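Long-range contacts in succinate dehydrogenase subunit A (Mycolicibacterium smegmatis, PDB 7D6V), which probably oxidises succinate to fumarate as the FAD-carrying flavoprotein subunit of succinate dehydrogenase Sdh1, passing the electrons on to the respiratory chain: residues Y190-G195 and G533-I538; E477-Y482 and K516-N521. All coordinates share one frame; numbering follows the deposited sequence.

Interaction 1: residues Y190-G195 and G533-I538; sequences YYRETG and GWHLAI
An aromatic cluster of Tyr190, Trp534 and His535 joins the end of strand 184-191, and the turn that follows it, to the first turns of helix 532-556. Tyr190 points from the strand toward the helix. Its CG lies between the backbone N and the carbonyl carbon (chi1 62°), which carries the ring in among the helix side chains. The six-membered ring of Trp534 approaches it obliquely, with centroids 4.9 Å apart and planes at 32°. The His535 ring runs nearly parallel to the tyrosine but is slid along it, and the nearest atoms are Tyr190 OH and His535 CD2 at 3.4 Å. Ile538 bridges Tyr190 and Trp534: its CD1 lies over one face of the Trp534 ring, toward the rim, and 3.7 Å from Tyr190 CE1. The cluster thus ties the FAD-binding part, through the small mixed sheet that holds strand 184-191, to the C-terminal helical part of the flavoprotein, with the Tyr190 side chain about 7 Å from the bound FAD. Beyond the strand, Gly195 closes the turn, its N bonded to Tyr191 O (2.8 Å), and sets its CA at the edge of the tryptophan, 3.9 Å from Trp534 CZ3. The indole NE1 turns elsewhere, to Val468 O, while Gly195 O is taken by Arg528. On the same side of the imidazole as Tyr190 OH, but at its ND1 rather than its CD2, the bend at chi3 of Arg192 (80°) brings the guanidinium edge up, NE standing 3.5 Å from His535 ND1.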
loop_
_atom_site.group_PDB
_atom_site.type_symbol
_atom_site.label_atom_id
_atom_site.label_comp_id
_atom_site.label_asym_id
_atom_site.label_seq_id
_atom_site.Cartn_x
_atom_site.Cartn_y
_atom_site.Cartn_z
ATOM N N TYR A 190 -14.021 7.934 21.892
ATOM C CA TYR A 190 -13.105 9.048 22.078
ATOM C C TYR A 190 -12.318 9.285 20.800
ATOM O O TYR A 190 -12.121 8.375 19.992
ATOM C CB TYR A 190 -12.137 8.801 23.248
ATOM C CG TYR A 190 -11.232 7.606 23.053
ATOM C CD1 TYR A 190 -11.614 6.348 23.484
ATOM C CD2 TYR A 190 -9.996 7.738 22.436
ATOM C CE1 TYR A 190 -10.795 5.257 23.304
ATOM C CE2 TYR A 190 -9.175 6.652 22.250
ATOM C CZ TYR A 190 -9.578 5.415 22.689
ATOM O OH TYR A 190 -8.762 4.324 22.509
ATOM N N TYR A 191 -11.865 10.522 20.635
ATOM C CA TYR A 191 -10.933 10.864 19.572
ATOM C C TYR A 191 -9.520 10.517 20.015
ATOM O O TYR A 191 -9.103 10.879 21.116
ATOM C CB TYR A 191 -11.022 12.349 19.237
ATOM C CG TYR A 191 -12.288 12.763 18.529
ATOM C CD1 TYR A 191 -13.246 13.528 19.175
ATOM C CD2 TYR A 191 -12.513 12.409 17.210
ATOM C CE1 TYR A 191 -14.397 13.915 18.535
ATOM C CE2 TYR A 191 -13.663 12.793 16.560
ATOM C CZ TYR A 191 -14.600 13.547 17.227
ATOM O OH TYR A 191 -15.749 13.934 16.582
ATOM N N ARG A 192 -8.783 9.812 19.157
ATOM C CA ARG A 192 -7.407 9.475 19.498
ATOM C C ARG A 192 -6.553 10.726 19.636
ATOM O O ARG A 192 -5.748 10.832 20.564
ATOM C CB ARG A 192 -6.810 8.539 18.450
ATOM C CG ARG A 192 -7.399 7.149 18.434
ATOM C CD ARG A 192 -6.553 6.226 17.583
ATOM N NE ARG A 192 -5.374 5.760 18.302
ATOM C CZ ARG A 192 -4.269 5.313 17.719
ATOM N NH1 ARG A 192 -4.184 5.271 16.399
ATOM N NH2 ARG A 192 -3.247 4.909 18.457
ATOM N N GLU A 193 -6.737 11.697 18.741
ATOM C CA GLU A 193 -5.854 12.859 18.701
ATOM C C GLU A 193 -5.939 13.678 19.984
ATOM O O GLU A 193 -4.915 14.093 20.536
ATOM C CB GLU A 193 -6.196 13.726 17.492
ATOM C CG GLU A 193 -5.654 15.139 17.575
ATOM C CD GLU A 193 -6.240 16.049 16.523
ATOM O OE1 GLU A 193 -7.177 15.618 15.821
ATOM O OE2 GLU A 193 -5.761 17.194 16.391
ATOM N N THR A 194 -7.152 13.921 20.476
ATOM C CA THR A 194 -7.351 14.825 21.598
ATOM C C THR A 194 -7.787 14.138 22.881
ATOM O O THR A 194 -7.668 14.742 23.952
ATOM C CB THR A 194 -8.392 15.896 21.240
ATOM O OG1 THR A 194 -9.573 15.267 20.732
ATOM C CG2 THR A 194 -7.843 16.839 20.190
ATOM N N GLY A 195 -8.283 12.907 22.808
ATOM C CA GLY A 195 -8.807 12.246 23.983
ATOM C C GLY A 195 -10.174 12.715 24.416
ATOM O O GLY A 195 -10.598 12.392 25.530
ATOM N N GLY A 533 -0.661 4.146 25.531
ATOM C CA GLY A 533 -0.783 3.302 26.708
ATOM C C GLY A 533 -2.203 3.274 27.240
ATOM O O GLY A 533 -2.716 2.219 27.623
ATOM N N TRP A 534 -2.861 4.432 27.246
ATOM C CA TRP A 534 -4.271 4.502 27.607
ATOM C C TRP A 534 -5.128 3.705 26.631
ATOM O O TRP A 534 -6.055 2.993 27.038
ATOM C CB TRP A 534 -4.694 5.971 27.655
ATOM C CG TRP A 534 -6.134 6.226 27.937
ATOM C CD1 TRP A 534 -6.915 5.596 28.852
ATOM C CD2 TRP A 534 -6.961 7.211 27.312
ATOM N NE1 TRP A 534 -8.183 6.116 28.830
ATOM C CE2 TRP A 534 -8.237 7.111 27.891
ATOM C CE3 TRP A 534 -6.747 8.166 26.315
ATOM C CZ2 TRP A 534 -9.298 7.927 27.507
ATOM C CZ3 TRP A 534 -7.802 8.974 25.933
ATOM C CH2 TRP A 534 -9.059 8.850 26.528
ATOM N N HIS A 535 -4.824 3.804 25.336
ATOM C CA HIS A 535 -5.571 3.058 24.331
ATOM C C HIS A 535 -5.409 1.556 24.523
ATOM O O HIS A 535 -6.375 0.796 24.391
ATOM C CB HIS A 535 -5.115 3.473 22.933
ATOM C CG HIS A 535 -5.170 4.949 22.691
ATOM N ND1 HIS A 535 -4.469 5.564 21.677
ATOM C CD2 HIS A 535 -5.843 5.934 23.332
ATOM C CE1 HIS A 535 -4.705 6.864 21.705
ATOM N NE2 HIS A 535 -5.537 7.112 22.698
ATOM N N LEU A 536 -4.190 1.109 24.831
ATOM C CA LEU A 536 -3.962 -0.306 25.097
ATOM C C LEU A 536 -4.704 -0.758 26.348
ATOM O O LEU A 536 -5.271 -1.858 26.381
ATOM C CB LEU A 536 -2.464 -0.574 25.231
ATOM C CG LEU A 536 -2.036 -2.030 25.396
ATOM C CD1 LEU A 536 -2.603 -2.881 24.277
ATOM C CD2 LEU A 536 -0.529 -2.133 25.439
ATOM N N ALA A 537 -4.706 0.076 27.390
ATOM C CA ALA A 537 -5.443 -0.257 28.603
ATOM C C ALA A 537 -6.931 -0.396 28.322
ATOM O O ALA A 537 -7.609 -1.234 28.927
ATOM C CB ALA A 537 -5.198 0.803 29.673
ATOM N N ILE A 538 -7.462 0.424 27.416
ATOM C CA ILE A 538 -8.871 0.301 27.057
ATOM C C ILE A 538 -9.117 -0.970 26.248
ATOM O O ILE A 538 -10.090 -1.692 26.489
ATOM C CB ILE A 538 -9.342 1.558 26.303
ATOM C CG1 ILE A 538 -9.296 2.775 27.221
ATOM C CG2 ILE A 538 -10.749 1.368 25.768
ATOM C CD1 ILE A 538 -9.394 4.085 26.482
#

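Interaction 2: residues E477-Y482 and K516-N521; sequences EPENPY and KRRYAN
Glu479 and Arg518 form a salt bridge where the loop leading into helix 481-495 passes the C-terminal end of helix 502-518, the two helices being consecutive in the C-terminal helical region. The guanidinium presents its NE side, and both nitrogens converge on one carboxylate oxygen: Arg518 NH2 lies 3.0 Å from Glu479 OE2, with an N-H...O angle of 155°, and Arg518 NE lies 3.2 Å from the same OE2. Both reach it from the same face of the carboxylate, NH2 on the syn side and NE well above the plane. The bend of the glutamate at chi2 (-81°) turns the carboxylate to the edge of the guanidinium, near its plane, and the two side chains cross at about a right angle. Arg518 NH1 is satisfied separately by a salt bridge to Glu487, so the one guanidinium joins two acidic side chains and its charge is probably well balanced. The backbone contributes a second link, Glu479 N to Asn521 O at 3.0 Å; the donor stands above the carbonyl plane. That carbonyl also receives a weak bond from Thr523 OG1 and a CA-H...O contact from Pro478. Asn480 occupies the N-cap of helix 481-495, its OD1 accepting a weak bond from Tyr482 N (3.1 Å), while Tyr482 OH donates to Pro46 O of the iron-sulfur subunit. Between the salt bridge and the backbone link, Glu479 CG rests 3.7 Å from Asn521 CB.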
loop_
_atom_site.group_PDB
_atom_site.type_symbol
_atom_site.label_atom_id
_atom_site.label_comp_id
_atom_site.label_asym_id
_atom_site.label_seq_id
_atom_site.Cartn_x
_atom_site.Cartn_y
_atom_site.Cartn_z
ATOM N N GLU A 477 -0.622 -0.754 43.870
ATOM C CA GLU A 477 -0.174 -1.968 43.192
ATOM C C GLU A 477 -0.402 -1.833 41.690
ATOM O O GLU A 477 -1.137 -2.633 41.100
ATOM C CB GLU A 477 -0.884 -3.210 43.736
ATOM C CG GLU A 477 -0.540 -3.526 45.178
ATOM C CD GLU A 477 0.907 -3.934 45.353
ATOM O OE1 GLU A 477 1.474 -4.541 44.418
ATOM O OE2 GLU A 477 1.484 -3.639 46.422
ATOM N N PRO A 478 0.219 -0.849 41.040
ATOM C CA PRO A 478 -0.100 -0.567 39.636
ATOM C C PRO A 478 0.339 -1.680 38.698
ATOM O O PRO A 478 1.249 -2.460 38.981
ATOM C CB PRO A 478 0.677 0.722 39.352
ATOM C CG PRO A 478 1.786 0.712 40.330
ATOM C CD PRO A 478 1.253 0.060 41.562
ATOM N N GLU A 479 -0.335 -1.735 37.552
ATOM C CA GLU A 479 -0.026 -2.676 36.488
ATOM C C GLU A 479 0.254 -1.920 35.198
ATOM O O GLU A 479 -0.504 -1.026 34.815
ATOM C CB GLU A 479 -1.174 -3.663 36.266
ATOM C CG GLU A 479 -1.552 -4.468 37.490
ATOM C CD GLU A 479 -0.627 -5.644 37.718
ATOM O OE1 GLU A 479 -0.590 -6.160 38.853
ATOM O OE2 GLU A 479 0.064 -6.048 36.760
ATOM N N ASN A 480 1.340 -2.281 34.537
ATOM C CA ASN A 480 1.661 -1.716 33.232
ATOM C C ASN A 480 0.805 -2.379 32.157
ATOM O O ASN A 480 0.736 -3.610 32.104
ATOM C CB ASN A 480 3.140 -1.906 32.919
ATOM C CG ASN A 480 3.619 -1.010 31.801
ATOM O OD1 ASN A 480 3.567 -1.378 30.632
ATOM N ND2 ASN A 480 4.093 0.175 32.156
ATOM N N PRO A 481 0.125 -1.604 31.305
ATOM C CA PRO A 481 -0.689 -2.228 30.247
ATOM C C PRO A 481 0.106 -3.116 29.307
ATOM O O PRO A 481 -0.390 -4.167 28.883
ATOM C CB PRO A 481 -1.288 -1.022 29.508
ATOM C CG PRO A 481 -1.149 0.123 30.439
ATOM C CD PRO A 481 0.057 -0.136 31.270
ATOM N N TYR A 482 1.333 -2.717 28.965
ATOM C CA TYR A 482 2.140 -3.493 28.032
ATOM C C TYR A 482 2.523 -4.844 28.621
ATOM O O TYR A 482 2.501 -5.864 27.920
ATOM C CB TYR A 482 3.387 -2.699 27.643
ATOM C CG TYR A 482 3.089 -1.426 26.886
ATOM C CD1 TYR A 482 3.010 -1.422 25.503
ATOM C CD2 TYR A 482 2.886 -0.229 27.553
ATOM C CE1 TYR A 482 2.739 -0.266 24.807
ATOM C CE2 TYR A 482 2.611 0.934 26.863
ATOM C CZ TYR A 482 2.540 0.909 25.491
ATOM O OH TYR A 482 2.269 2.062 24.798
ATOM N N LYS A 516 -7.347 -11.058 34.588
ATOM C CA LYS A 516 -8.413 -10.069 34.668
ATOM C C LYS A 516 -8.576 -9.506 36.072
ATOM O O LYS A 516 -9.102 -8.398 36.220
ATOM C CB LYS A 516 -9.736 -10.664 34.179
ATOM C CG LYS A 516 -10.418 -11.594 35.155
ATOM C CD LYS A 516 -11.460 -12.450 34.456
ATOM C CE LYS A 516 -12.736 -11.676 34.205
ATOM N NZ LYS A 516 -13.833 -12.574 33.750
ATOM N N ARG A 517 -8.144 -10.235 37.104
ATOM C CA ARG A 517 -8.073 -9.628 38.431
ATOM C C ARG A 517 -6.968 -8.581 38.495
ATOM O O ARG A 517 -7.141 -7.522 39.108
ATOM C CB ARG A 517 -7.855 -10.701 39.494
ATOM C CG ARG A 517 -7.815 -10.158 40.909
ATOM C CD ARG A 517 -7.136 -11.126 41.857
ATOM N NE ARG A 517 -5.803 -11.497 41.393
ATOM C CZ ARG A 517 -4.709 -10.777 41.607
ATOM N NH1 ARG A 517 -4.780 -9.639 42.281
ATOM N NH2 ARG A 517 -3.539 -11.196 41.146
ATOM N N ARG A 518 -5.822 -8.863 37.871
ATOM C CA ARG A 518 -4.740 -7.885 37.817
ATOM C C ARG A 518 -5.109 -6.678 36.967
ATOM O O ARG A 518 -4.573 -5.586 37.181
ATOM C CB ARG A 518 -3.467 -8.531 37.274
ATOM C CG ARG A 518 -2.734 -9.410 38.264
ATOM C CD ARG A 518 -1.575 -10.118 37.595
ATOM N NE ARG A 518 -0.626 -9.176 37.012
ATOM C CZ ARG A 518 0.330 -9.514 36.153
ATOM N NH1 ARG A 518 0.466 -10.774 35.774
ATOM N NH2 ARG A 518 1.147 -8.589 35.672
ATOM N N TYR A 519 -5.999 -6.858 35.989
ATOM C CA TYR A 519 -6.410 -5.749 35.134
ATOM C C TYR A 519 -7.096 -4.630 35.907
ATOM O O TYR A 519 -7.103 -3.487 35.441
ATOM C CB TYR A 519 -7.337 -6.252 34.029
ATOM C CG TYR A 519 -7.792 -5.172 33.078
ATOM C CD1 TYR A 519 -6.912 -4.600 32.173
ATOM C CD2 TYR A 519 -9.103 -4.723 33.086
ATOM C CE1 TYR A 519 -7.322 -3.615 31.307
ATOM C CE2 TYR A 519 -9.522 -3.738 32.221
ATOM C CZ TYR A 519 -8.628 -3.189 31.333
ATOM O OH TYR A 519 -9.039 -2.203 30.469
ATOM N N ALA A 520 -7.671 -4.921 37.073
ATOM C CA ALA A 520 -8.320 -3.881 37.858
ATOM C C ALA A 520 -7.338 -2.859 38.414
ATOM O O ALA A 520 -7.774 -1.812 38.901
ATOM C CB ALA A 520 -9.116 -4.507 39.001
ATOM N N ASN A 521 -6.036 -3.133 38.357
ATOM C CA ASN A 521 -5.014 -2.247 38.893
ATOM C C ASN A 521 -4.205 -1.549 37.810
ATOM O O ASN A 521 -3.159 -0.969 38.113
ATOM C CB ASN A 521 -4.076 -3.024 39.815
ATOM C CG ASN A 521 -4.765 -3.519 41.061
ATOM O OD1 ASN A 521 -5.484 -2.775 41.723
ATOM N ND2 ASN A 521 -4.552 -4.785 41.391
#

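In the fold
Interaction 1 is buried and mainly aromatic and apolar, whereas interaction 2 lies at the surface and relies on a salt bridge and a backbone hydrogen bond. Their centres are about 17 Å apart, on the same side of the chain's centre, and interaction 2 is nested within the loop that interaction 1 closes. The first joins the FAD-binding part to helix 532-556; the second joins the loop before helix 481-495 to the end of helix 502-518, both within the C-terminal part. Helix 532-556, half of interaction 1, also adjoins interaction 2: Leu536, on the helix side away from the aromatic cluster, packs on Tyr482, and Tyr519 lies against Met540 and Leu544. Both contacts also border the iron-sulfur subunit.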